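Local structure of CoA-binding domain-containing protein (Thermus thermophilus, 1IUK) at residues Leu10-Lys14 and Gly40-Leu44; Gly20-Asp24 and Phe50-Phe56; Ser63-Leu67 and Glu89-Leu93; Arg78-Met84 and Gly103-Phe109; Arg94-Val98 and Ala116-Val121. The protein probably binds coenzyme A through a Rossmann-like domain, although its precise cellular function is not established. One frame throughout, in Å; residues are numbered along the deposited sequence.

Contact 1 (Leu10-Lys14 and Gly40-Leu44); sequences LSQAK and GYRVL
The Y41 ring slides edgewise beneath the end of helix 3-12, and its hydroxyl meets the carbonyl of L10. OH donates to L10 O over 2.8 Å, reaching that oxygen from above the carbonyl plane, with a C=O...OH angle of 116°. Three carbonyl oxygens, those of L10, A13 and K14, gather along the rim of the ring close to its plane; A13 O and L10 O each lie 3.4 Å from Y41 CE2. The methyl of A13 adds an apolar touch, its CB 4.2 Å from the same CE2. With CG set anti to the carbonyl carbon (chi1 -67°), the tyrosine is swung back beside its own backbone N and under the helix end, and it also packs on L36 of helix 28-38. Here the chain turns from helix 3-12 into the first strand of a Rossmann-like parallel sheet, and the contact marks where strand 42-46, at one edge, comes alongside it. The first rung between them is nearly straight: R42 N gives its hydrogen to K14 O at 2.7 Å, with an angle of 169° at the hydrogen. Beyond it the two long basic chains run outward, K14 CG lying 4.3 Å from R42 CB. Their ends carry like charge, K14 NZ being 4.4 Å from R42 NH1, a proximity that the salt bridge from R42 to E58 probably eases.

Contact 2 (Gly20-Asp24 and Phe50-Phe56); sequences GAHKD and FQGEELF
The loop that follows the first strand of the Rossmann-like domain, residues 20-24, is covered by the turn and short strand of 50-56, largely with aromatic rings. F50 points the edge of its ring at the face of the H22 imidazole in a T-shaped pair, centroids 4.8 Å apart and planes inclined at 61°. Its CZ stands over the centre of the imidazole, 3.5 Å from H22 NE2. One face of F50 takes the backbone N of K23, off toward the rim, and K23 CB lies 3.5 Å from CE2. The lysine chain then bends away, pressing CG tightly against L55 CD2 at 3.4 Å, while its amine remains 6.6 Å from E53 OE2. Deeper in, A21 CB sits 4.0 Å from L55 CD1 and equally far from F56 CE2, meeting F56 at its ring edge. A21 O is bonded to the side-chain amide nitrogen of N47, and H22 O to the H30 imidazole. A type II turn reverses the chain from F50 to E53, and strand 54-55 then brings in L55. A loop leading from the first strand into the next helix, 28-38, is where Rossmann-type folds commonly receive a nucleotide or cofactor.

Contact 3 (Ser63-Leu67 and Glu89-Leu93); sequences SLLDL and EVLAL
L64 is the apolar hub, its CD1 lying 3.8 Å from V90 CG2 and 4.1 Å from L93 CD2. Against V90 it runs side by side, both side chains pointing the same way; against L93 it crosses at about a right angle. L93 has its CG anti to the backbone N (chi1 169°), which sets the branch beside the carbonyl carbon. Its CD1 also meets L67 CD1, at 4.3 Å. L65 flanks this centre nearer the surface, resting CD1 on the methyl of A92 at 3.6 Å.

Outward from the leucines lies the carboxylate of E89. Its CG is placed between the backbone N and the carbonyl carbon (chi1 66°), and from there the extended chain reaches across L64 at about a right angle, laying CD 3.7 Å from L64 CG. The carboxylate thus has its carbon against leucine while its oxygens serve polar partners. L64 N donates to OE1 over 2.9 Å, from above the carboxylate plane, at the start of the 3-10 segment 64-66. That turn is also braced from within: S63 OG accepts from L65 N in an ST turn, and D66 OD1 takes the hydrogen of S63 N. The second oxygen, OE2, is bonded to H86, so both ends of the carboxylate are engaged.

Helix 87-93 is thereby joined to the loop leading into strand 73-76. Beneath them L64 and L67 reach the sheet, touching strands 15-19 and 42-46, while V90 also touches L113 of helix 107-115.

Contact 4 (Arg78-Met84 and Gly103-Phe109); sequences RPPSALM and GIRHPEF
The two backbones run past one another with P80 opposite H106 and M84 opposite F109, the CA atoms 5.7 Å apart in the first pair, as a weakly bonded helical turn at 80-83 meets the start of helix 107-115. L83 lies over one face of F109: CB makes a CH-pi contact 3.9 Å from the ring centroid and 20° off the normal, displaced toward the rim. L83 continues past the ring to lodge CD1 between I104 CG2, at 3.7 Å, and H106 CB.

H106 is the N-cap of helix 107-115. Its ND1 accepts from F109 N at 3.0 Å, the donor lying almost in the imidazole plane, and this bond fixes how the ring is turned. CG stands anti to the backbone N (chi1 -164°), which sets the ring beside the first turn of its own helix with ND1 directed at F109 N. Across the contact the ring meets P80 O, 3.2 Å from CD2, and M84 CG, 3.4 Å from CE1. M84 crosses the imidazole at about a right angle with its sulfur set obliquely, then bends twice to bring CE against CG and the carboxylate of E108. At the far end I104 CD1 approaches R78 O at 3.4 Å, and P80 packs its ring carbons against R105 O.

R105 forms a salt bridge with E110 of helix 107-115, and R78 is bonded to H86. The contact thus joins the chain leaving strand 73-76 to the chain leaving strand 98-100, with helix 107-115 starting at P107 and D123, just after strand 120-122, holding G103 N.

Contact 5 (Arg94-Val98 and Ala116-Val121); sequences RPGLV and AGIPVV
The apolar packing is tight where L97 presses CD1 on P119 CB, 3.4 Å away; the same methyl also reaches V121 CG2. Next to it V98 turns its CG2 to I118 CG2 at 3.9 Å, and both side chains also touch L113 of helix 107-115. In V98, CG1 is anti to the backbone N (chi1 169°), which leaves CG2 anti to the carbonyl carbon and facing I118. Between these apolar groups the backbones pair as parallel strands: V98 N donates to P119 O at 2.9 Å, and V121 N donates to V98 O at 2.8 Å. These two bonds register strand 120-122, an outermost strand of the Rossmann-like sheet, against strand 98-100, the helix 107-115 being the crossover of a beta-alpha-beta unit.

The other end is more open to solvent and mainly polar. G117 closes helix 107-115 with a Schellman motif, and just before it A116 O is gripped end-on by the R94 guanidinium, with NH1 at 2.7 Å and NH2 at 2.6 Å. The oxygen lies practically in the guanidinium plane, and NH2 comes nearly along the C=O axis. I118 CG1 sits over one face of that guanidinium, 3.7 Å from NH1.

How the contacts relate
All five contacts belong to one Rossmann-like domain built on a parallel sheet ordered 42-46, 15-19, 73-76, 98-100, 120-122. Contacts 1 and 5 reach its two outermost strands, their centres about 15 Å apart. Contacts 1 and 2 interleave, as do 3 with 4 and 4 with 5, so the segments of each of these pairs alternate along the chain. Contact 3 touches contacts 1, 4 and 5, through L67 on L44, V90 on F109 and L91 on A116. Contacts 1 and 4 lie on opposite sides of the chain's centre, about 24 Å between centres. Contacts 2 and 4 meet where G20 packs on R78, joining two post-strand loops, consistent with a cofactor-binding end.

Contact 1 (Leu10-Lys14 and Gly40-Leu44)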
# COMPACT_ATOMS: atom_id res chain seq x y z
N LEU A 10 3.72 10.83 5.37
CA LEU A 10 2.30 10.54 5.23
C LEU A 10 1.45 11.78 4.97
O LEU A 10 0.51 11.73 4.19
CB LEU A 10 1.79 9.82 6.48
CG LEU A 10 2.42 8.45 6.75
CD1 LEU A 10 1.84 7.88 8.03
CD2 LEU A 10 2.15 7.51 5.59
N SER A 11 1.79 12.90 5.61
CA SER A 11 1.00 14.12 5.43
C SER A 11 1.15 14.72 4.04
O SER A 11 0.22 15.34 3.52
CB SER A 11 1.36 15.17 6.50
OG SER A 11 2.72 15.55 6.43
N GLN A 12 2.31 14.52 3.43
CA GLN A 12 2.55 15.06 2.11
C GLN A 12 2.00 14.15 0.99
O GLN A 12 1.63 14.63 -0.09
CB GLN A 12 4.06 15.30 1.93
CG GLN A 12 4.37 16.36 0.91
CD GLN A 12 4.45 15.77 -0.48
OE1 GLN A 12 4.98 14.66 -0.66
NE2 GLN A 12 3.92 16.49 -1.46
N ALA A 13 1.93 12.85 1.26
CA ALA A 13 1.43 11.87 0.30
C ALA A 13 -0.01 12.08 -0.14
O ALA A 13 -0.84 12.58 0.62
CB ALA A 13 1.58 10.46 0.88
N LYS A 14 -0.30 11.70 -1.38
CA LYS A 14 -1.64 11.82 -1.94
C LYS A 14 -2.18 10.47 -2.39
O LYS A 14 -3.26 10.05 -1.97
CB LYS A 14 -1.66 12.76 -3.15
CG LYS A 14 -2.86 12.49 -4.06
CD LYS A 14 -2.87 13.35 -5.30
CE LYS A 14 -4.24 13.33 -5.96
NZ LYS A 14 -4.17 13.60 -7.43
N GLY A 40 -8.47 11.83 3.17
CA GLY A 40 -8.04 12.64 2.04
C GLY A 40 -7.04 12.07 1.04
O GLY A 40 -6.48 12.82 0.25
N TYR A 41 -6.81 10.76 1.07
CA TYR A 41 -5.88 10.14 0.14
C TYR A 41 -6.64 9.62 -1.08
O TYR A 41 -7.84 9.36 -1.00
CB TYR A 41 -5.18 8.94 0.79
CG TYR A 41 -4.24 9.29 1.91
CD1 TYR A 41 -4.57 9.00 3.23
CD2 TYR A 41 -3.02 9.92 1.66
CE1 TYR A 41 -3.72 9.32 4.27
CE2 TYR A 41 -2.15 10.25 2.69
CZ TYR A 41 -2.51 9.95 4.00
OH TYR A 41 -1.67 10.26 5.04
N ARG A 42 -5.93 9.47 -2.20
CA ARG A 42 -6.55 8.91 -3.38
C ARG A 42 -6.09 7.47 -3.32
O ARG A 42 -4.90 7.18 -3.46
CB ARG A 42 -6.02 9.57 -4.66
CG ARG A 42 -6.48 8.83 -5.91
CD ARG A 42 -6.05 9.53 -7.19
NE ARG A 42 -7.07 9.40 -8.21
CZ ARG A 42 -7.97 10.34 -8.48
NH1 ARG A 42 -7.96 11.47 -7.79
NH2 ARG A 42 -8.90 10.13 -9.41
N VAL A 43 -7.02 6.56 -3.07
CA VAL A 43 -6.68 5.14 -2.97
C VAL A 43 -6.98 4.46 -4.29
O VAL A 43 -8.07 4.57 -4.85
CB VAL A 43 -7.47 4.47 -1.82
CG1 VAL A 43 -7.17 5.15 -0.50
CG2 VAL A 43 -8.96 4.53 -2.10
N LEU A 44 -5.96 3.75 -4.79
CA LEU A 44 -6.05 3.05 -6.06
C LEU A 44 -6.01 1.55 -5.80
O LEU A 44 -4.96 1.00 -5.45
CB LEU A 44 -4.89 3.46 -6.96
CG LEU A 44 -4.72 4.98 -7.12
CD1 LEU A 44 -3.44 5.28 -7.89
CD2 LEU A 44 -5.94 5.54 -7.84

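Contact 2 (Gly20-Asp24 and Phe50-Phe56)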
# COMPACT_ATOMS: atom_id res chain seq x y z
N GLY A 20 -3.73 -5.94 -3.26
CA GLY A 20 -4.49 -7.00 -2.62
C GLY A 20 -5.82 -6.45 -2.11
O GLY A 20 -6.44 -7.05 -1.23
N ALA A 21 -6.24 -5.30 -2.67
CA ALA A 21 -7.49 -4.62 -2.32
C ALA A 21 -8.65 -5.61 -2.35
O ALA A 21 -8.76 -6.38 -3.30
CB ALA A 21 -7.76 -3.49 -3.29
N HIS A 22 -9.52 -5.56 -1.34
CA HIS A 22 -10.63 -6.50 -1.27
C HIS A 22 -12.01 -5.85 -1.28
O HIS A 22 -12.18 -4.72 -0.82
CB HIS A 22 -10.49 -7.37 -0.02
CG HIS A 22 -11.15 -8.70 -0.15
ND1 HIS A 22 -10.45 -9.88 -0.26
CD2 HIS A 22 -12.46 -9.04 -0.21
CE1 HIS A 22 -11.29 -10.89 -0.39
NE2 HIS A 22 -12.52 -10.40 -0.37
N LYS A 23 -12.99 -6.57 -1.80
CA LYS A 23 -14.37 -6.10 -1.89
C LYS A 23 -15.15 -6.36 -0.59
O LYS A 23 -16.03 -5.58 -0.22
CB LYS A 23 -15.07 -6.80 -3.06
CG LYS A 23 -15.98 -5.90 -3.87
CD LYS A 23 -17.20 -5.50 -3.06
CE LYS A 23 -17.11 -4.06 -2.55
NZ LYS A 23 -17.58 -3.91 -1.14
N ASP A 24 -14.84 -7.46 0.09
CA ASP A 24 -15.53 -7.80 1.34
C ASP A 24 -15.24 -6.75 2.41
O ASP A 24 -14.09 -6.53 2.78
CB ASP A 24 -15.10 -9.19 1.82
CG ASP A 24 -15.82 -9.63 3.10
OD1 ASP A 24 -15.64 -10.80 3.51
OD2 ASP A 24 -16.55 -8.81 3.69
N PHE A 50 -10.37 -8.79 -8.36
CA PHE A 50 -11.51 -7.87 -8.49
C PHE A 50 -11.32 -6.91 -9.64
O PHE A 50 -11.88 -5.82 -9.64
CB PHE A 50 -11.71 -7.07 -7.21
CG PHE A 50 -11.94 -7.92 -6.01
CD1 PHE A 50 -10.91 -8.19 -5.13
CD2 PHE A 50 -13.19 -8.51 -5.80
CE1 PHE A 50 -11.09 -9.04 -4.04
CE2 PHE A 50 -13.39 -9.36 -4.71
CZ PHE A 50 -12.34 -9.63 -3.83
N GLN A 51 -10.53 -7.32 -10.62
CA GLN A 51 -10.28 -6.47 -11.77
C GLN A 51 -11.58 -5.94 -12.38
O GLN A 51 -12.49 -6.71 -12.68
CB GLN A 51 -9.46 -7.23 -12.82
CG GLN A 51 -9.04 -6.37 -13.99
CD GLN A 51 -10.09 -6.28 -15.09
OE1 GLN A 51 -10.39 -5.19 -15.60
NE2 GLN A 51 -10.67 -7.43 -15.45
N GLY A 52 -11.66 -4.62 -12.54
CA GLY A 52 -12.83 -4.01 -13.13
C GLY A 52 -13.90 -3.58 -12.13
O GLY A 52 -14.73 -2.73 -12.43
N GLU A 53 -13.90 -4.17 -10.95
CA GLU A 53 -14.89 -3.82 -9.95
C GLU A 53 -14.55 -2.50 -9.28
O GLU A 53 -13.38 -2.23 -8.99
CB GLU A 53 -14.98 -4.92 -8.90
CG GLU A 53 -15.92 -6.06 -9.25
CD GLU A 53 -16.13 -7.01 -8.09
OE1 GLU A 53 -15.64 -8.16 -8.17
OE2 GLU A 53 -16.78 -6.61 -7.09
N GLU A 54 -15.55 -1.67 -9.03
CA GLU A 54 -15.29 -0.39 -8.39
C GLU A 54 -15.04 -0.56 -6.90
O GLU A 54 -15.90 -1.03 -6.15
CB GLU A 54 -16.46 0.56 -8.61
CG GLU A 54 -16.11 2.03 -8.46
CD GLU A 54 -17.29 2.86 -7.96
OE1 GLU A 54 -17.10 3.64 -7.01
OE2 GLU A 54 -18.40 2.72 -8.52
N LEU A 55 -13.84 -0.18 -6.47
CA LEU A 55 -13.48 -0.28 -5.06
C LEU A 55 -12.96 1.08 -4.65
O LEU A 55 -12.13 1.67 -5.33
CB LEU A 55 -12.40 -1.34 -4.84
CG LEU A 55 -12.79 -2.83 -4.88
CD1 LEU A 55 -11.63 -3.66 -4.39
CD2 LEU A 55 -13.99 -3.09 -4.01
N PHE A 56 -13.48 1.60 -3.54
CA PHE A 56 -13.04 2.89 -3.03
C PHE A 56 -13.24 4.01 -4.03
O PHE A 56 -12.44 4.95 -4.09
CB PHE A 56 -11.58 2.81 -2.59
CG PHE A 56 -11.25 1.53 -1.88
CD1 PHE A 56 -12.03 1.10 -0.81
CD2 PHE A 56 -10.20 0.73 -2.31
CE1 PHE A 56 -11.79 -0.11 -0.19
CE2 PHE A 56 -9.95 -0.49 -1.70
CZ PHE A 56 -10.74 -0.92 -0.64

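Contact 3 (Ser63-Leu67 and Glu89-Leu93)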
# COMPACT_ATOMS: atom_id res chain seq x y z
N SER A 63 -2.88 -5.22 -12.37
CA SER A 63 -1.45 -5.06 -12.11
C SER A 63 -1.06 -3.64 -11.76
O SER A 63 -1.66 -2.68 -12.23
CB SER A 63 -0.65 -5.49 -13.33
OG SER A 63 0.52 -4.69 -13.48
N LEU A 64 -0.01 -3.52 -10.96
CA LEU A 64 0.49 -2.21 -10.55
C LEU A 64 0.84 -1.37 -11.77
O LEU A 64 0.68 -0.16 -11.76
CB LEU A 64 1.72 -2.38 -9.66
CG LEU A 64 1.50 -2.89 -8.24
CD1 LEU A 64 2.85 -3.05 -7.55
CD2 LEU A 64 0.61 -1.91 -7.46
N LEU A 65 1.32 -2.03 -12.82
CA LEU A 65 1.71 -1.32 -14.04
C LEU A 65 0.51 -0.78 -14.80
O LEU A 65 0.67 -0.02 -15.76
CB LEU A 65 2.52 -2.25 -14.94
CG LEU A 65 3.81 -2.85 -14.37
CD1 LEU A 65 4.61 -1.79 -13.63
CD2 LEU A 65 3.47 -4.01 -13.44
N ASP A 66 -0.70 -1.15 -14.38
CA ASP A 66 -1.90 -0.65 -15.04
C ASP A 66 -2.27 0.73 -14.47
O ASP A 66 -3.08 1.44 -15.05
CB ASP A 66 -3.08 -1.60 -14.82
CG ASP A 66 -3.02 -2.83 -15.70
OD1 ASP A 66 -3.44 -3.91 -15.21
OD2 ASP A 66 -2.59 -2.73 -16.88
N LEU A 67 -1.69 1.09 -13.33
CA LEU A 67 -1.98 2.38 -12.71
C LEU A 67 -1.50 3.46 -13.65
O LEU A 67 -0.44 3.35 -14.26
CB LEU A 67 -1.28 2.49 -11.35
CG LEU A 67 -1.87 1.61 -10.24
CD1 LEU A 67 -1.13 1.79 -8.91
CD2 LEU A 67 -3.33 1.96 -10.09
N GLU A 89 6.92 -6.07 -10.74
CA GLU A 89 5.99 -4.96 -10.95
C GLU A 89 6.15 -3.87 -9.88
O GLU A 89 5.89 -2.69 -10.13
CB GLU A 89 4.54 -5.48 -10.99
CG GLU A 89 4.04 -6.05 -9.69
CD GLU A 89 2.51 -6.14 -9.63
OE1 GLU A 89 1.84 -5.68 -10.58
OE2 GLU A 89 1.98 -6.67 -8.64
N VAL A 90 6.58 -4.27 -8.68
CA VAL A 90 6.79 -3.32 -7.60
C VAL A 90 7.99 -2.43 -7.95
O VAL A 90 7.90 -1.20 -7.94
CB VAL A 90 7.06 -4.05 -6.24
CG1 VAL A 90 7.60 -3.07 -5.20
CG2 VAL A 90 5.75 -4.68 -5.72
N LEU A 91 9.11 -3.06 -8.29
CA LEU A 91 10.30 -2.32 -8.66
C LEU A 91 10.07 -1.44 -9.88
O LEU A 91 10.62 -0.35 -9.98
CB LEU A 91 11.45 -3.29 -8.91
CG LEU A 91 11.94 -4.01 -7.64
CD1 LEU A 91 12.89 -5.13 -8.04
CD2 LEU A 91 12.64 -3.02 -6.71
N ALA A 92 9.23 -1.90 -10.81
CA ALA A 92 8.92 -1.14 -12.01
C ALA A 92 8.10 0.11 -11.72
O ALA A 92 8.33 1.18 -12.30
CB ALA A 92 8.18 -2.01 -13.00
N LEU A 93 7.11 -0.03 -10.84
CA LEU A 93 6.25 1.08 -10.47
C LEU A 93 7.04 2.11 -9.67
O LEU A 93 6.81 3.32 -9.78
CB LEU A 93 5.07 0.58 -9.63
CG LEU A 93 4.20 1.62 -8.92
CD1 LEU A 93 3.10 2.09 -9.86
CD2 LEU A 93 3.61 1.01 -7.65

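Contact 4 (Arg78-Met84 and Gly103-Phe109)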
# COMPACT_ATOMS: atom_id res chain seq x y z
N ARG A 78 -0.88 -8.33 0.39
CA ARG A 78 -0.59 -9.69 -0.10
C ARG A 78 0.36 -10.40 0.86
O ARG A 78 1.28 -9.78 1.39
CB ARG A 78 -0.03 -9.64 -1.51
CG ARG A 78 -0.91 -8.81 -2.45
CD ARG A 78 -1.70 -9.65 -3.44
NE ARG A 78 -2.15 -10.91 -2.88
CZ ARG A 78 -1.88 -12.11 -3.40
NH1 ARG A 78 -1.15 -12.22 -4.50
NH2 ARG A 78 -2.34 -13.20 -2.81
N PRO A 79 0.14 -11.70 1.12
CA PRO A 79 0.95 -12.52 2.03
C PRO A 79 2.38 -12.67 1.59
O PRO A 79 2.67 -12.53 0.42
CB PRO A 79 0.22 -13.86 2.09
CG PRO A 79 -0.61 -13.90 0.88
CD PRO A 79 -0.93 -12.49 0.48
N PRO A 80 3.30 -12.97 2.54
CA PRO A 80 4.73 -13.14 2.24
C PRO A 80 5.05 -14.14 1.13
O PRO A 80 5.96 -13.92 0.33
CB PRO A 80 5.34 -13.55 3.58
CG PRO A 80 4.38 -13.02 4.59
CD PRO A 80 3.03 -13.21 3.97
N SER A 81 4.29 -15.23 1.06
CA SER A 81 4.51 -16.24 0.04
C SER A 81 4.09 -15.80 -1.37
O SER A 81 4.22 -16.56 -2.33
CB SER A 81 3.76 -17.53 0.42
OG SER A 81 2.37 -17.32 0.57
N ALA A 82 3.60 -14.57 -1.50
CA ALA A 82 3.17 -14.06 -2.81
C ALA A 82 3.97 -12.82 -3.22
O ALA A 82 3.88 -12.35 -4.35
CB ALA A 82 1.67 -13.71 -2.76
N LEU A 83 4.76 -12.31 -2.30
CA LEU A 83 5.50 -11.09 -2.56
C LEU A 83 6.57 -11.15 -3.63
O LEU A 83 6.66 -10.25 -4.46
CB LEU A 83 6.09 -10.56 -1.25
CG LEU A 83 5.06 -10.20 -0.15
CD1 LEU A 83 5.77 -9.65 1.07
CD2 LEU A 83 4.07 -9.18 -0.69
N MET A 84 7.38 -12.20 -3.63
CA MET A 84 8.45 -12.30 -4.63
C MET A 84 7.94 -12.26 -6.08
O MET A 84 8.58 -11.68 -6.95
CB MET A 84 9.28 -13.55 -4.39
CG MET A 84 10.29 -13.40 -3.25
SD MET A 84 11.26 -11.85 -3.20
CE MET A 84 12.46 -12.11 -4.47
N GLY A 103 1.34 -8.68 9.94
CA GLY A 103 1.59 -10.09 9.69
C GLY A 103 2.31 -10.38 8.38
O GLY A 103 2.33 -11.53 7.92
N ILE A 104 2.90 -9.35 7.78
CA ILE A 104 3.59 -9.53 6.52
C ILE A 104 5.04 -9.06 6.57
O ILE A 104 5.31 -7.86 6.66
CB ILE A 104 2.85 -8.80 5.37
CG1 ILE A 104 1.44 -9.38 5.19
CG2 ILE A 104 3.65 -8.93 4.06
CD1 ILE A 104 0.49 -8.50 4.40
N ARG A 105 5.96 -10.02 6.52
CA ARG A 105 7.41 -9.76 6.50
C ARG A 105 8.01 -10.69 5.44
O ARG A 105 7.50 -11.78 5.19
CB ARG A 105 8.07 -10.06 7.85
CG ARG A 105 7.69 -9.15 9.00
CD ARG A 105 7.98 -7.68 8.72
NE ARG A 105 9.36 -7.40 8.31
CZ ARG A 105 10.41 -7.38 9.13
NH1 ARG A 105 10.26 -7.64 10.42
NH2 ARG A 105 11.61 -7.07 8.66
N HIS A 106 9.08 -10.24 4.81
CA HIS A 106 9.76 -11.06 3.81
C HIS A 106 11.13 -10.47 3.53
O HIS A 106 11.27 -9.58 2.70
CB HIS A 106 8.98 -11.15 2.51
CG HIS A 106 9.45 -12.26 1.62
ND1 HIS A 106 10.56 -12.14 0.81
CD2 HIS A 106 8.98 -13.51 1.43
CE1 HIS A 106 10.75 -13.27 0.16
NE2 HIS A 106 9.81 -14.12 0.52
N PRO A 107 12.14 -10.97 4.26
CA PRO A 107 13.56 -10.59 4.19
C PRO A 107 14.10 -10.28 2.80
O PRO A 107 14.60 -9.18 2.56
CB PRO A 107 14.26 -11.78 4.83
CG PRO A 107 13.29 -12.25 5.85
CD PRO A 107 11.92 -12.03 5.25
N GLU A 108 13.99 -11.24 1.89
CA GLU A 108 14.50 -11.02 0.55
C GLU A 108 13.75 -9.90 -0.14
O GLU A 108 14.36 -9.01 -0.73
CB GLU A 108 14.40 -12.30 -0.29
CG GLU A 108 14.46 -12.04 -1.80
CD GLU A 108 15.06 -13.19 -2.59
OE1 GLU A 108 14.89 -14.35 -2.17
OE2 GLU A 108 15.69 -12.93 -3.64
N PHE A 109 12.43 -9.94 -0.07
CA PHE A 109 11.61 -8.91 -0.70
C PHE A 109 11.96 -7.54 -0.14
O PHE A 109 12.07 -6.56 -0.89
CB PHE A 109 10.13 -9.21 -0.46
CG PHE A 109 9.19 -8.24 -1.12
CD1 PHE A 109 8.84 -8.39 -2.46
CD2 PHE A 109 8.64 -7.18 -0.39
CE1 PHE A 109 7.96 -7.49 -3.08
CE2 PHE A 109 7.76 -6.28 -1.00
CZ PHE A 109 7.42 -6.43 -2.34

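Contact 5 (Arg94-Val98 and Ala116-Val121)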
# COMPACT_ATOMS: atom_id res chain seq x y z
N ARG A 94 7.99 1.60 -8.87
CA ARG A 94 8.82 2.42 -7.99
C ARG A 94 7.97 3.41 -7.16
O ARG A 94 8.03 4.63 -7.35
CB ARG A 94 9.88 3.19 -8.80
CG ARG A 94 11.30 2.97 -8.26
CD ARG A 94 12.35 3.86 -8.94
NE ARG A 94 13.32 4.41 -7.98
CZ ARG A 94 14.14 3.67 -7.23
NH1 ARG A 94 14.12 2.34 -7.33
NH2 ARG A 94 14.97 4.25 -6.38
N PRO A 95 7.18 2.88 -6.21
CA PRO A 95 6.34 3.75 -5.37
C PRO A 95 7.28 4.49 -4.43
O PRO A 95 8.41 4.03 -4.21
CB PRO A 95 5.45 2.76 -4.62
CG PRO A 95 6.30 1.56 -4.48
CD PRO A 95 7.05 1.47 -5.80
N GLY A 96 6.83 5.61 -3.88
CA GLY A 96 7.67 6.38 -2.98
C GLY A 96 7.98 5.67 -1.69
O GLY A 96 9.02 5.91 -1.06
N LEU A 97 7.09 4.78 -1.27
CA LEU A 97 7.25 4.04 -0.02
C LEU A 97 6.44 2.75 -0.09
O LEU A 97 5.32 2.76 -0.62
CB LEU A 97 6.75 4.90 1.14
CG LEU A 97 6.65 4.29 2.55
CD1 LEU A 97 8.03 3.99 3.09
CD2 LEU A 97 5.95 5.28 3.47
N VAL A 98 6.99 1.65 0.42
CA VAL A 98 6.28 0.37 0.44
C VAL A 98 5.92 0.05 1.88
O VAL A 98 6.78 0.04 2.76
CB VAL A 98 7.11 -0.78 -0.16
CG1 VAL A 98 6.45 -2.13 0.12
CG2 VAL A 98 7.23 -0.58 -1.66
N ALA A 116 17.07 -1.16 -3.99
CA ALA A 116 16.60 -0.28 -5.06
C ALA A 116 16.36 1.16 -4.58
O ALA A 116 15.88 2.01 -5.34
CB ALA A 116 15.33 -0.85 -5.67
N GLY A 117 16.70 1.45 -3.33
CA GLY A 117 16.49 2.78 -2.79
C GLY A 117 15.03 3.11 -2.48
O GLY A 117 14.63 4.28 -2.45
N ILE A 118 14.22 2.08 -2.23
CA ILE A 118 12.80 2.29 -1.93
C ILE A 118 12.52 2.05 -0.44
O ILE A 118 12.72 0.94 0.07
CB ILE A 118 11.91 1.36 -2.78
CG1 ILE A 118 12.14 1.65 -4.27
CG2 ILE A 118 10.42 1.55 -2.41
CD1 ILE A 118 11.48 0.66 -5.22
N PRO A 119 12.06 3.10 0.29
CA PRO A 119 11.76 2.98 1.72
C PRO A 119 10.70 1.93 1.98
O PRO A 119 9.76 1.78 1.20
CB PRO A 119 11.29 4.38 2.11
CG PRO A 119 11.73 5.28 1.03
CD PRO A 119 11.80 4.46 -0.22
N VAL A 120 10.85 1.22 3.08
CA VAL A 120 9.91 0.19 3.46
C VAL A 120 9.52 0.30 4.93
O VAL A 120 10.36 0.54 5.79
CB VAL A 120 10.50 -1.22 3.23
CG1 VAL A 120 9.56 -2.29 3.76
CG2 VAL A 120 10.76 -1.44 1.75
N VAL A 121 8.22 0.14 5.20
CA VAL A 121 7.72 0.10 6.57
C VAL A 121 7.06 -1.27 6.57
O VAL A 121 6.27 -1.58 5.68
CB VAL A 121 6.68 1.21 6.86
CG1 VAL A 121 6.07 0.98 8.23
CG2 VAL A 121 7.35 2.58 6.81